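Local coordinates for putative metal-dependent phosphoesterase (Bifidobacterium adolescentis, PDB 3O0F), which is a metal-dependent phosphoesterase of the PHP family that binds AMP beside a trinuclear iron and zinc centre and probably hydrolyses phosphate esters of nucleotides, at residues H203-P207 and H234-P238; W15-H20 and T257-H263; D80-V85 and R212-Q218. One frame throughout, in Å; residues are numbered along the deposited sequence.

Interactions 1 and 2 supply five of the ligands of the metal centre; interaction 3 lies farther out, at the turn joining the central strands 70-80 and 83-90. Interaction 2, wholly buried, joins the two outermost strands, 15-19 and 255-258, and its chemistry is metal ligation, ring stacking and polar bonds. Interaction 1 is partly buried and joins the loops that follow strands 198-201 and 229-233; it brings in one iron ligand and a histidine that bonds to Asp261 of interaction 2, and the two share an iron-bound water. Interaction 3 pairs a hairpin turn with the start of helix 216-225 through salt bridges over an apolar base. It touches interaction 1 through Leu213, while interaction 2 stays about 10 Å away at the nearest atoms.

Interaction 1. Residues H203-P207 and H234-P238; sequences HAGDP and HRGNP. With FE (Fe (III) ion), chain D.
His203 sets its CB squarely over the face of the His234 imidazole, a CH-pi contact with CB 3.6 Å from the ring centroid and 10° off the normal. Farther along the His203 side chain, CG lies near the CE1 and NE2 corner of His234, and CD2 runs 3.8 Å from His234 NE2. The rings themselves meet obliquely, with planes at 57°, though the two side chains run alongside each other in the same direction. At the tip, His203 NE2 binds iron at 2.3 Å; Glu75, His86 and a water are among the other ligands of that ion.

The His234 ring is held at both nitrogens. ND1 accepts from Gly236 N at 2.9 Å, the donor a little out of the ring plane, and NE2 is hydrogen-bonded to Asp261 OD2.

Below the rings the two loops, each containing a type I turn, meet through backbone and side-chain atoms. With its CG beside the backbone N (chi1 -68°), Asn237 brings OD1 to Gly205 N, 2.8 Å away, while its ND2 turns back to Val232 O. Asp206 CA lies 3.1 Å from Gly236 O in a CA-H...O contact, and Pro238 CD rests against Gly205 O.

On His234, ND1 accepts the backbone N-H, a pattern consistent with an NE2 proton directed at the Asp261 carboxylate. His234 would thus be a second-shell residue, packing under one metal ligand, His203, and probably helping to position another, Asp261.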
loop_
_atom_site.group_PDB
_atom_site.type_symbol
_atom_site.label_atom_id
_atom_site.label_comp_id
_atom_site.label_asym_id
_atom_site.label_seq_id
_atom_site.Cartn_x
_atom_site.Cartn_y
_atom_site.Cartn_z
ATOM N N HIS A 203 -2.289 8.261 1.719
ATOM C CA HIS A 203 -2.220 8.953 3.043
ATOM C C HIS A 203 -1.231 10.149 3.044
ATOM O O HIS A 203 -0.250 10.171 3.800
ATOM C CB HIS A 203 -1.870 7.912 4.144
ATOM C CG HIS A 203 -0.752 6.979 3.767
ATOM N ND1 HIS A 203 0.559 7.403 3.627
ATOM C CD2 HIS A 203 -0.743 5.648 3.495
ATOM C CE1 HIS A 203 1.324 6.378 3.274
ATOM N NE2 HIS A 203 0.557 5.305 3.180
ATOM N N ALA A 204 -1.481 11.143 2.198
ATOM C CA ALA A 204 -0.442 12.130 1.921
ATOM C C ALA A 204 -0.328 13.166 3.034
ATOM O O ALA A 204 0.622 13.977 3.025
ATOM C CB ALA A 204 -0.662 12.820 0.558
ATOM N N GLY A 205 -1.296 13.162 3.958
ATOM C CA GLY A 205 -1.260 14.039 5.122
ATOM C C GLY A 205 -0.770 13.401 6.406
ATOM O O GLY A 205 -0.956 13.978 7.493
ATOM N N ASP A 206 -0.132 12.233 6.304
ATOM C CA ASP A 206 0.210 11.427 7.479
ATOM C C ASP A 206 1.643 11.751 7.999
ATOM O O ASP A 206 2.619 11.481 7.320
ATOM C CB ASP A 206 0.033 9.935 7.128
ATOM C CG ASP A 206 0.271 9.005 8.302
ATOM O OD1 ASP A 206 0.595 9.461 9.421
ATOM O OD2 ASP A 206 0.119 7.785 8.092
ATOM N N PRO A 207 1.747 12.341 9.206
ATOM C CA PRO A 207 3.046 12.793 9.727
ATOM C C PRO A 207 3.924 11.693 10.358
ATOM O O PRO A 207 5.151 11.840 10.353
ATOM C CB PRO A 207 2.662 13.836 10.776
ATOM C CG PRO A 207 1.308 13.402 11.288
ATOM C CD PRO A 207 0.652 12.590 10.172
ATOM N N HIS A 234 -8.600 8.383 5.357
ATOM C CA HIS A 234 -7.586 7.453 5.850
ATOM C C HIS A 234 -7.275 7.868 7.276
ATOM O O HIS A 234 -7.171 9.050 7.577
ATOM C CB HIS A 234 -6.338 7.514 4.988
ATOM C CG HIS A 234 -5.276 6.500 5.339
ATOM N ND1 HIS A 234 -4.418 6.657 6.400
ATOM C CD2 HIS A 234 -4.899 5.352 4.723
ATOM C CE1 HIS A 234 -3.593 5.628 6.462
ATOM N NE2 HIS A 234 -3.849 4.830 5.444
ATOM N N ARG A 235 -7.131 6.892 8.157
ATOM C CA ARG A 235 -6.918 7.189 9.584
ATOM C C ARG A 235 -5.640 7.995 9.860
ATOM O O ARG A 235 -5.597 8.701 10.859
ATOM C CB ARG A 235 -6.913 5.905 10.423
ATOM C CG ARG A 235 -5.684 4.975 10.224
ATOM C CD ARG A 235 -5.473 4.100 11.444
ATOM N NE ARG A 235 -6.675 3.315 11.773
ATOM C CZ ARG A 235 -6.918 2.748 12.958
ATOM N NH1 ARG A 235 -6.066 2.837 13.967
ATOM N NH2 ARG A 235 -8.015 2.068 13.122
ATOM N N GLY A 236 -4.649 7.928 8.978
ATOM C CA GLY A 236 -3.425 8.744 9.074
ATOM C C GLY A 236 -3.506 10.225 8.662
ATOM O O GLY A 236 -2.558 11.010 8.914
ATOM N N ASN A 237 -4.605 10.626 8.017
ATOM C CA ASN A 237 -4.819 12.040 7.666
ATOM C C ASN A 237 -5.664 12.784 8.721
ATOM O O ASN A 237 -6.885 12.618 8.773
ATOM C CB ASN A 237 -5.519 12.169 6.289
ATOM C CG ASN A 237 -4.661 11.725 5.096
ATOM O OD1 ASN A 237 -3.411 11.799 5.096
ATOM N ND2 ASN A 237 -5.359 11.290 4.016
ATOM N N PRO A 238 -5.044 13.695 9.508
ATOM C CA PRO A 238 -5.833 14.563 10.389
ATOM C C PRO A 238 -6.768 15.542 9.662
ATOM O O PRO A 238 -6.597 15.782 8.467
ATOM C CB PRO A 238 -4.790 15.355 11.190
ATOM C CG PRO A 238 -3.452 14.889 10.722
ATOM C CD PRO A 238 -3.616 14.059 9.500
HETATM FE FE FE D . 1.357 3.187 2.817
HETATM O O HOH W 1 -0.492 2.547 3.267
#

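Interaction 2. Residues W15-H20 and T257-H263; sequences WDIHCH and TGGSDWH. With FE (Fe (III) ion), chain E; ZN (zinc ion), chain C; EDO (1,2-ethanediol), chain G.
His18, His20 and Asp261 converge on one iron, His18 NE2 at 2.2 Å and the other two at 2.3 Å through His20 NE2 and Asp261 OD1. Glu75 from strand 70-80 is another ligand, and water 1, also bound to the iron, donates to Asp261 OD2. The Asp261 carboxylate leans over one face of the His18 ring, planes 40° apart. His263 lies beside His20 in an offset stack, centroids 4.2 Å apart, and its NE2 binds the zinc together with Asp25 and His50; the zinc sits over the face of the His20 ring.

One layer out, backbone and side-chain bonds fix these ligands. His263 ND1 donates to Asp261 O at 2.7 Å; the oxygen lies in the plane of the ring, which with the zinc bond helps fix its rotation. His18 ND1 is held by Glu231. Across the segments a single beta bridge pairs Cys19 with Trp262, and His20 N donates to Trp262 O at 2.8 Å. Asp16, its CG swung opposite the backbone N (chi1 -175°), grips Ser260 twice: OD1 takes the backbone N, and OD2 takes OG in a very short bond of 2.5 Å. Ser260 OG in turn accepts from Trp262 N, an ST turn.

Cys19 CB packs obliquely on Trp262 CE3, and both residues touch Leu33 of helix 30-39. Ile17 CD1 touches Thr257, and the Ile17 side chain also meets Ala46 of strand 44-47 and Ile284 of helix 278-287; the contact joins the two outermost strands of the sheet.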
loop_
_atom_site.group_PDB
_atom_site.type_symbol
_atom_site.label_atom_id
_atom_site.label_comp_id
_atom_site.label_asym_id
_atom_site.label_seq_id
_atom_site.Cartn_x
_atom_site.Cartn_y
_atom_site.Cartn_z
ATOM N N TRP A 15 -16.401 1.276 -1.383
ATOM C CA TRP A 15 -15.391 0.263 -1.595
ATOM C C TRP A 15 -14.220 0.558 -0.668
ATOM O O TRP A 15 -13.857 1.715 -0.522
ATOM C CB TRP A 15 -14.878 0.357 -3.029
ATOM C CG TRP A 15 -15.815 -0.027 -4.096
ATOM C CD1 TRP A 15 -17.088 0.454 -4.334
ATOM C CD2 TRP A 15 -15.521 -0.923 -5.164
ATOM N NE1 TRP A 15 -17.597 -0.132 -5.486
ATOM C CE2 TRP A 15 -16.665 -0.996 -5.991
ATOM C CE3 TRP A 15 -14.397 -1.694 -5.489
ATOM C CZ2 TRP A 15 -16.705 -1.784 -7.133
ATOM C CZ3 TRP A 15 -14.442 -2.482 -6.618
ATOM C CH2 TRP A 15 -15.577 -2.534 -7.416
ATOM N N ASP A 16 -13.572 -0.470 -0.123
ATOM C CA ASP A 16 -12.310 -0.265 0.578
ATOM C C ASP A 16 -11.180 -0.591 -0.415
ATOM O O ASP A 16 -10.956 -1.767 -0.734
ATOM C CB ASP A 16 -12.223 -1.169 1.811
ATOM C CG ASP A 16 -10.977 -0.902 2.650
ATOM O OD1 ASP A 16 -10.087 -0.185 2.194
ATOM O OD2 ASP A 16 -10.899 -1.368 3.797
ATOM N N ILE A 17 -10.483 0.427 -0.924
ATOM C CA ILE A 17 -9.529 0.159 -2.019
ATOM C C ILE A 17 -8.060 0.100 -1.583
ATOM O O ILE A 17 -7.157 0.176 -2.404
ATOM C CB ILE A 17 -9.734 1.112 -3.235
ATOM C CG1 ILE A 17 -9.281 2.528 -2.936
ATOM C CG2 ILE A 17 -11.178 1.079 -3.696
ATOM C CD1 ILE A 17 -9.426 3.433 -4.121
ATOM N N HIS A 18 -7.833 -0.022 -0.277
ATOM C CA HIS A 18 -6.485 -0.035 0.283
ATOM C C HIS A 18 -6.317 -1.188 1.296
ATOM O O HIS A 18 -6.417 -0.969 2.504
ATOM C CB HIS A 18 -6.252 1.299 0.961
ATOM C CG HIS A 18 -4.817 1.613 1.215
ATOM N ND1 HIS A 18 -4.371 2.910 1.429
ATOM C CD2 HIS A 18 -3.733 0.806 1.333
ATOM C CE1 HIS A 18 -3.063 2.878 1.631
ATOM N NE2 HIS A 18 -2.657 1.618 1.580
ATOM N N CYS A 19 -6.074 -2.398 0.799
ATOM C CA CYS A 19 -6.040 -3.612 1.639
ATOM C C CYS A 19 -4.818 -4.454 1.261
ATOM O O CYS A 19 -4.542 -4.641 0.070
ATOM C CB CYS A 19 -7.305 -4.442 1.473
ATOM S SG CYS A 19 -8.833 -3.524 1.706
ATOM N N HIS A 20 -4.073 -4.901 2.283
ATOM C CA HIS A 20 -2.866 -5.711 2.138
ATOM C C HIS A 20 -3.091 -7.165 2.583
ATOM O O HIS A 20 -3.905 -7.423 3.469
ATOM C CB HIS A 20 -1.750 -5.087 2.970
ATOM C CG HIS A 20 -1.367 -3.722 2.513
ATOM N ND1 HIS A 20 -0.310 -3.490 1.682
ATOM C CD2 HIS A 20 -1.922 -2.510 2.759
ATOM C CE1 HIS A 20 -0.225 -2.199 1.422
ATOM N NE2 HIS A 20 -1.199 -1.586 2.051
ATOM N N THR A 257 -10.177 9.444 -2.761
ATOM C CA THR A 257 -10.337 8.068 -2.322
ATOM C C THR A 257 -10.234 7.924 -0.795
ATOM O O THR A 257 -9.895 8.862 -0.067
ATOM C CB THR A 257 -9.340 7.114 -3.050
ATOM O OG1 THR A 257 -8.003 7.248 -2.527
ATOM C CG2 THR A 257 -9.321 7.369 -4.568
ATOM N N GLY A 258 -10.644 6.754 -0.328
ATOM C CA GLY A 258 -10.522 6.356 1.047
ATOM C C GLY A 258 -10.260 4.847 1.089
ATOM O O GLY A 258 -10.607 4.091 0.168
ATOM N N GLY A 259 -9.643 4.402 2.168
ATOM C CA GLY A 259 -9.400 2.998 2.375
ATOM C C GLY A 259 -8.913 2.769 3.793
ATOM O O GLY A 259 -8.554 3.713 4.477
ATOM N N SER A 260 -8.895 1.511 4.220
ATOM C CA SER A 260 -8.585 1.166 5.606
ATOM C C SER A 260 -7.103 1.004 5.869
ATOM O O SER A 260 -6.677 1.204 6.992
ATOM C CB SER A 260 -9.264 -0.123 5.995
ATOM O OG SER A 260 -8.826 -1.189 5.165
ATOM N N ASP A 261 -6.319 0.661 4.845
ATOM C CA ASP A 261 -4.965 0.177 5.044
ATOM C C ASP A 261 -4.984 -1.076 5.938
ATOM O O ASP A 261 -4.115 -1.266 6.761
ATOM C CB ASP A 261 -4.100 1.248 5.694
ATOM C CG ASP A 261 -2.790 1.405 5.019
ATOM O OD1 ASP A 261 -2.329 0.417 4.419
ATOM O OD2 ASP A 261 -2.257 2.521 5.051
ATOM N N TRP A 262 -5.997 -1.921 5.755
ATOM C CA TRP A 262 -6.072 -3.164 6.456
ATOM C C TRP A 262 -4.874 -4.039 6.158
ATOM O O TRP A 262 -4.457 -4.197 5.000
ATOM C CB TRP A 262 -7.340 -3.877 6.022
ATOM C CG TRP A 262 -7.682 -5.183 6.631
ATOM C CD1 TRP A 262 -8.271 -5.391 7.826
ATOM C CD2 TRP A 262 -7.613 -6.459 5.982
ATOM N NE1 TRP A 262 -8.542 -6.734 7.995
ATOM C CE2 TRP A 262 -8.196 -7.397 6.847
ATOM C CE3 TRP A 262 -7.124 -6.893 4.735
ATOM C CZ2 TRP A 262 -8.248 -8.740 6.542
ATOM C CZ3 TRP A 262 -7.208 -8.234 4.414
ATOM C CH2 TRP A 262 -7.768 -9.145 5.325
ATOM N N HIS A 263 -4.347 -4.619 7.225
ATOM C CA HIS A 263 -3.299 -5.614 7.147
ATOM C C HIS A 263 -3.704 -6.823 7.992
ATOM O O HIS A 263 -2.848 -7.560 8.489
ATOM C CB HIS A 263 -1.996 -5.032 7.710
ATOM C CG HIS A 263 -1.343 -3.989 6.855
ATOM N ND1 HIS A 263 -1.896 -2.757 6.589
ATOM C CD2 HIS A 263 -0.131 -3.985 6.257
ATOM C CE1 HIS A 263 -1.065 -2.048 5.853
ATOM N NE2 HIS A 263 0.015 -2.772 5.640
HETATM FE FE FE E . -0.964 0.632 2.600
HETATM ZN ZN ZN C . 1.597 -2.511 4.313
HETATM C C1 EDO G . -11.635 -6.879 9.781
HETATM O O1 EDO G . -10.743 -5.766 10.123
HETATM C C2 EDO G . -11.219 -8.226 10.373
HETATM O O2 EDO G . -10.097 -8.826 9.669
HETATM O O HOH W 1 -0.492 2.547 3.267
#

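Interaction 3. Residues D80-V85 and R212-Q218; sequences DEDVSV and RLLSDEQ
Arg212 NH2 is shared by two carboxylates of the hairpin turn, making salt bridges of 3.2 Å with both Glu81 OE1 and Asp82 OD1; its hydrogen bond to Asp82 is weak. The arginine chain, extended from CG to NE, crosses Val83 at about a right angle, and Val83 CG2 lies over one face of the guanidinium. On the other terminal nitrogen, NH1 donates to Gln218 OE1 at 2.9 Å, almost in the guanidinium plane, and weakly to Leu213 O.

Gln218 is the hub. Its OE1 also accepts from Ser215 N, again at 2.9 Å, and Gln218 N donates to Ser215 OG, so the two residues form a capping box at the start of helix 216-225. Its chain, extended beyond CG (chi2 172°), carries the amide across to the hairpin, where NE2 makes a weak bond to Asp80 OD1. The carboxylate and amide planes there are 80° apart. Asp80 OD2 has other partners: Thr185 OG1, and water 2, which also donates to Gln218 O.

Underneath, Leu214 CD2 fills the apolar base, 3.8 Å from Val85 CG2 and 4.1 Å from Val83 CG1.

With two donors on OE1, the Gln218 amide has its orientation settled, NE2 toward Asp80 OD1. The arginine probably offsets the negative charge gathered on Glu81 and Asp82, tying the type II' turn between strands 70-80 and 83-90 to the helix cap.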
loop_
_atom_site.group_PDB
_atom_site.type_symbol
_atom_site.label_atom_id
_atom_site.label_comp_id
_atom_site.label_asym_id
_atom_site.label_seq_id
_atom_site.Cartn_x
_atom_site.Cartn_y
_atom_site.Cartn_z
ATOM N N ASP A 80 10.073 11.389 -2.930
ATOM C CA ASP A 80 10.075 12.707 -3.556
ATOM C C ASP A 80 10.927 13.723 -2.762
ATOM O O ASP A 80 10.553 14.169 -1.670
ATOM C CB ASP A 80 8.637 13.194 -3.711
ATOM C CG ASP A 80 8.515 14.315 -4.706
ATOM O OD1 ASP A 80 9.420 15.177 -4.705
ATOM O OD2 ASP A 80 7.505 14.360 -5.450
ATOM N N GLU A 81 12.078 14.100 -3.316
ATOM C CA GLU A 81 13.083 14.848 -2.545
ATOM C C GLU A 81 13.328 14.036 -1.282
ATOM O O GLU A 81 13.662 12.877 -1.409
ATOM C CB GLU A 81 12.647 16.299 -2.311
ATOM C CG GLU A 81 12.509 17.087 -3.664
ATOM C CD GLU A 81 11.550 18.300 -3.607
ATOM O OE1 GLU A 81 11.192 18.754 -2.485
ATOM O OE2 GLU A 81 11.142 18.787 -4.698
ATOM N N ASP A 82 13.143 14.565 -0.081
ATOM C CA ASP A 82 13.414 13.733 1.119
ATOM C C ASP A 82 12.168 13.048 1.727
ATOM O O ASP A 82 12.220 12.567 2.862
ATOM C CB ASP A 82 14.155 14.557 2.198
ATOM C CG ASP A 82 13.353 15.775 2.672
ATOM O OD1 ASP A 82 12.644 16.404 1.840
ATOM O OD2 ASP A 82 13.435 16.108 3.876
ATOM N N VAL A 83 11.062 12.995 0.989
ATOM C CA VAL A 83 9.794 12.550 1.542
ATOM C C VAL A 83 9.477 11.135 1.021
ATOM O O VAL A 83 9.430 10.920 -0.183
ATOM C CB VAL A 83 8.626 13.509 1.159
ATOM C CG1 VAL A 83 7.339 13.089 1.840
ATOM C CG2 VAL A 83 8.951 14.994 1.457
ATOM N N SER A 84 9.284 10.192 1.928
ATOM C CA SER A 84 8.703 8.885 1.568
ATOM C C SER A 84 7.254 9.063 1.089
ATOM O O SER A 84 6.441 9.682 1.770
ATOM C CB SER A 84 8.752 7.911 2.760
ATOM O OG SER A 84 7.952 6.752 2.530
ATOM N N VAL A 85 6.930 8.501 -0.073
ATOM C CA VAL A 85 5.600 8.625 -0.669
ATOM C C VAL A 85 5.164 7.224 -1.110
ATOM O O VAL A 85 5.917 6.511 -1.774
ATOM C CB VAL A 85 5.597 9.527 -1.933
ATOM C CG1 VAL A 85 4.180 9.656 -2.512
ATOM C CG2 VAL A 85 6.180 10.920 -1.651
ATOM N N ARG A 212 8.508 15.719 7.242
ATOM C CA ARG A 212 7.629 16.710 6.623
ATOM C C ARG A 212 6.769 16.044 5.550
ATOM O O ARG A 212 7.211 15.112 4.898
ATOM C CB ARG A 212 8.407 17.914 6.069
ATOM C CG ARG A 212 9.123 17.670 4.737
ATOM C CD ARG A 212 9.728 18.945 4.191
ATOM N NE ARG A 212 10.356 18.714 2.892
ATOM C CZ ARG A 212 9.705 18.578 1.728
ATOM N NH1 ARG A 212 8.367 18.612 1.662
ATOM N NH2 ARG A 212 10.405 18.372 0.606
ATOM N N LEU A 213 5.532 16.522 5.420
ATOM C CA LEU A 213 4.619 16.115 4.358
ATOM C C LEU A 213 5.045 16.679 2.996
ATOM O O LEU A 213 5.820 17.638 2.881
ATOM C CB LEU A 213 3.206 16.590 4.672
ATOM C CG LEU A 213 2.626 16.220 6.033
ATOM C CD1 LEU A 213 1.262 16.899 6.210
ATOM C CD2 LEU A 213 2.510 14.675 6.170
ATOM N N LEU A 214 4.554 16.051 1.947
ATOM C CA LEU A 214 4.601 16.646 0.623
ATOM C C LEU A 214 4.015 18.032 0.670
ATOM O O LEU A 214 2.949 18.266 1.294
ATOM C CB LEU A 214 3.788 15.815 -0.388
ATOM C CG LEU A 214 4.386 14.475 -0.779
ATOM C CD1 LEU A 214 3.356 13.690 -1.607
ATOM C CD2 LEU A 214 5.707 14.649 -1.533
ATOM N N SER A 215 4.689 18.954 -0.006
ATOM C CA SER A 215 4.184 20.290 -0.126
ATOM C C SER A 215 3.207 20.404 -1.302
ATOM O O SER A 215 3.136 19.532 -2.162
ATOM C CB SER A 215 5.329 21.228 -0.347
ATOM O OG SER A 215 5.866 21.002 -1.619
ATOM N N ASP A 216 2.479 21.511 -1.355
ATOM C CA ASP A 216 1.598 21.809 -2.493
ATOM C C ASP A 216 2.350 21.804 -3.823
ATOM O O ASP A 216 1.800 21.357 -4.832
ATOM C CB ASP A 216 0.935 23.186 -2.356
ATOM C CG ASP A 216 -0.048 23.272 -1.150
ATOM O OD1 ASP A 216 -0.202 22.273 -0.423
ATOM O OD2 ASP A 216 -0.685 24.336 -0.957
ATOM N N GLU A 217 3.553 22.373 -3.834
ATOM C CA GLU A 217 4.406 22.394 -5.036
ATOM C C GLU A 217 4.762 20.979 -5.512
ATOM O O GLU A 217 4.693 20.707 -6.697
ATOM C CB GLU A 217 5.687 23.269 -4.842
ATOM C CG GLU A 217 5.357 24.777 -4.759
ATOM C CD GLU A 217 6.497 25.804 -5.117
ATOM O OE1 GLU A 217 7.401 26.097 -4.281
ATOM O OE2 GLU A 217 6.408 26.396 -6.222
ATOM N N GLN A 218 5.118 20.080 -4.596
ATOM C CA GLN A 218 5.414 18.691 -4.971
ATOM C C GLN A 218 4.160 17.998 -5.486
ATOM O O GLN A 218 4.234 17.196 -6.421
ATOM C CB GLN A 218 6.014 17.889 -3.816
ATOM C CG GLN A 218 7.380 18.417 -3.302
ATOM C CD GLN A 218 7.817 17.701 -2.045
ATOM O OE1 GLN A 218 7.275 17.946 -0.957
ATOM N NE2 GLN A 218 8.835 16.809 -2.172
HETATM O O HOH W 2 6.836 16.291 -6.843
#